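Local coordinates for p800 reaction center core protein (Heliobacterium modesticaldum, PDB 5V8K), which forms the core of a homodimeric photosynthetic reaction center, carrying bacteriochlorophyll g pigments and binding the 4Fe-4S cluster it shares with its partner subunit, at residues E201-L204 and S205-Q209. Residues are numbered along the deposited sequence; the frame is centred on the assembly and turned at random.
Sequences EAVL and SVSCQ. With GBF (Bacteriochlorophyll g), chain T.
Glu201 to Gln209 form continuous alpha-helix at the start of helix 200-224, where the N-H groups of Ser205, Val206, Ser207 and Cys208 bond in turn to the carbonyls of Glu201, Ala202, Val203 and Leu204. Ser205 N lies 2.9 Å from Glu201 O, and Val206 N lies 3.1 Å from Ala202 O. The Val203 carbonyl is gripped twice: besides Ser207 N, a water donates to Val203 O at 2.7 Å. With its OG turned back beside the backbone N (chi1 -69°), Ser207 comes close enough to the preceding turn for this water to bridge them, although the 2.5 Å between the water and Ser207 OG is unusually short and its exact length doubtful. Ser207 OG has a further hydrogen bond to the ring ketone of a neighbouring bacteriochlorophyll. Along another side of the helix, the Leu204 methyl CD1 rests against Cys208 SG at 4.1 Å, an apolar contact one turn apart; Leu204 also touches another pigment. In this predicted transmembrane helix, Gln209 supplies the axial ligand of a bacteriochlorophyll, as modelled through OE1, 2.2 Å from the magnesium. Residues of the two preceding turns border the same macrocycle: Ala202 CB packs on the methyl ester carbon CED at 3.5 Å, and Val206 CG2 lies 3.7 Å from the ketone oxygen OBD. A chi1 of 171° carries Ser205 OG away from its own N-H toward helix 258-291, where it hydrogen-bonds to the Gly278 carbonyl. Glu201 ties the helix to that neighbour as well, through a salt bridge to Arg288 and hydrogen bonds to His281 and His284, so that its buried carboxylate is probably held as the anion.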
loop_
_atom_site.group_PDB
_atom_site.type_symbol
_atom_site.label_atom_id
_atom_site.label_comp_id
_atom_site.label_asym_id
_atom_site.label_seq_id
_atom_site.Cartn_x
_atom_site.Cartn_y
_atom_site.Cartn_z
ATOM N N GLU A 201 7.492 32.100 17.066
ATOM C CA GLU A 201 7.049 31.152 16.056
ATOM C C GLU A 201 7.066 31.778 14.663
ATOM O O GLU A 201 7.274 31.072 13.677
ATOM C CB GLU A 201 5.668 30.587 16.400
ATOM C CG GLU A 201 5.339 29.317 15.609
ATOM C CD GLU A 201 4.122 28.544 16.090
ATOM O OE1 GLU A 201 3.228 29.145 16.737
ATOM O OE2 GLU A 201 4.048 27.319 15.790
ATOM N N ALA A 202 6.908 33.096 14.549
ATOM C CA ALA A 202 6.987 33.698 13.223
ATOM C C ALA A 202 8.408 33.624 12.690
ATOM O O ALA A 202 8.623 33.235 11.535
ATOM C CB ALA A 202 6.489 35.142 13.236
ATOM N N VAL A 203 9.389 33.997 13.518
ATOM C CA VAL A 203 10.804 33.871 13.143
ATOM C C VAL A 203 11.128 32.427 12.788
ATOM O O VAL A 203 11.730 32.144 11.751
ATOM C CB VAL A 203 11.707 34.385 14.271
ATOM C CG1 VAL A 203 13.191 34.154 13.934
ATOM C CG2 VAL A 203 11.464 35.902 14.463
ATOM N N LEU A 204 10.715 31.495 13.638
ATOM C CA LEU A 204 11.024 30.098 13.411
ATOM C C LEU A 204 10.467 29.633 12.079
ATOM O O LEU A 204 11.164 28.948 11.312
ATOM C CB LEU A 204 10.464 29.266 14.555
ATOM C CG LEU A 204 10.508 27.757 14.292
ATOM C CD1 LEU A 204 11.940 27.293 14.150
ATOM C CD2 LEU A 204 9.832 27.012 15.403
ATOM N N SER A 205 9.215 30.014 11.778
ATOM C CA SER A 205 8.585 29.618 10.529
ATOM C C SER A 205 9.399 30.087 9.336
ATOM O O SER A 205 9.662 29.321 8.404
ATOM C CB SER A 205 7.165 30.187 10.464
ATOM O OG SER A 205 6.609 29.998 9.162
ATOM N N VAL A 206 9.787 31.357 9.344
ATOM C CA VAL A 206 10.521 31.919 8.224
ATOM C C VAL A 206 11.870 31.228 8.061
ATOM O O VAL A 206 12.298 30.928 6.933
ATOM C CB VAL A 206 10.653 33.435 8.418
ATOM C CG1 VAL A 206 11.617 34.035 7.451
ATOM C CG2 VAL A 206 9.320 34.050 8.217
ATOM N N SER A 207 12.553 30.934 9.176
ATOM C CA SER A 207 13.828 30.225 9.081
ATOM C C SER A 207 13.657 28.878 8.381
ATOM O O SER A 207 14.463 28.508 7.512
ATOM C CB SER A 207 14.450 30.017 10.460
ATOM O OG SER A 207 14.891 31.250 11.024
ATOM N N CYS A 208 12.623 28.119 8.768
ATOM C CA CYS A 208 12.381 26.829 8.138
ATOM C C CYS A 208 12.086 26.984 6.657
ATOM O O CYS A 208 12.601 26.227 5.833
ATOM C CB CYS A 208 11.229 26.091 8.820
ATOM S SG CYS A 208 11.587 25.573 10.493
ATOM N N GLN A 209 11.227 27.936 6.306
ATOM C CA GLN A 209 10.817 28.079 4.916
ATOM C C GLN A 209 11.992 28.482 4.034
ATOM O O GLN A 209 12.178 27.934 2.947
ATOM C CB GLN A 209 9.690 29.104 4.811
ATOM C CG GLN A 209 8.446 28.764 5.623
ATOM C CD GLN A 209 7.370 29.717 5.345
ATOM O OE1 GLN A 209 6.999 29.866 4.206
ATOM N NE2 GLN A 209 6.861 30.411 6.366
HETATM MG MG GBF T . 5.941 31.289 2.850
HETATM C CHA GBF T . 5.178 33.727 5.255
HETATM C CHB GBF T . 2.978 29.923 3.384
HETATM C CHC GBF T . 6.694 29.430 0.091
HETATM C CHD GBF T . 9.087 33.036 2.395
HETATM N NA GBF T . 4.418 31.722 4.036
HETATM C C1A GBF T . 4.159 32.692 4.915
HETATM C C2A GBF T . 2.787 32.850 5.466
HETATM C C3A GBF T . 2.380 31.388 5.253
HETATM C C4A GBF T . 3.319 30.986 4.160
HETATM C CMA GBF T . 2.588 30.502 6.477
HETATM C CAA GBF T . 1.966 33.934 4.726
HETATM C CBA GBF T . 1.614 33.574 3.284
HETATM C CGA GBF T . 0.738 34.667 2.708
HETATM O O1A GBF T . -0.243 35.060 3.331
HETATM O O2A GBF T . 0.727 34.759 1.259
HETATM N NB GBF T . 4.862 29.953 1.742
HETATM C C1B GBF T . 3.722 29.387 2.205
HETATM C C2B GBF T . 3.332 28.422 1.306
HETATM C C3B GBF T . 4.357 28.300 0.384
HETATM C C4B GBF T . 5.377 29.204 0.766
HETATM C CMB GBF T . 2.025 27.659 1.335
HETATM C CAB GBF T . 4.224 27.364 -0.740
HETATM C CBB GBF T . 4.920 27.323 -1.854
HETATM N NC GBF T . 7.527 31.278 1.556
HETATM C C1C GBF T . 7.688 30.443 0.533
HETATM C C2C GBF T . 8.917 30.343 -0.302
HETATM C C3C GBF T . 9.470 31.467 0.439
HETATM C C4C GBF T . 8.702 31.947 1.492
HETATM C CMC GBF T . 9.668 29.036 0.060
HETATM C CAC GBF T . 10.808 31.994 0.104
HETATM C CBC GBF T . 11.588 31.429 -1.056
HETATM N ND GBF T . 6.946 32.909 3.516
HETATM C C1D GBF T . 8.121 33.523 3.391
HETATM C C2D GBF T . 8.506 34.796 4.324
HETATM C C3D GBF T . 7.255 34.718 4.945
HETATM C C4D GBF T . 6.373 33.673 4.530
HETATM C CMD GBF T . 9.672 35.705 4.457
HETATM C CAD GBF T . 6.508 35.545 5.918
HETATM O OBD GBF T . 6.875 36.465 6.723
HETATM C CBD GBF T . 5.210 34.844 6.230
HETATM C CGD GBF T . 5.138 34.257 7.611
HETATM O O1D GBF T . 5.512 33.126 7.870
HETATM O O2D GBF T . 4.633 35.022 8.711
HETATM C CED GBF T . 5.395 34.927 9.915
HETATM C C1 GBF T . -0.328 35.356 0.511
HETATM C C2 GBF T . -0.319 34.667 -0.830
HETATM C C3 GBF T . 0.566 34.976 -1.791
HETATM C C4 GBF T . 1.593 36.049 -1.588
HETATM C C5 GBF T . 0.533 34.228 -3.105
HETATM O O HOH W 1 13.861 33.484 10.689
#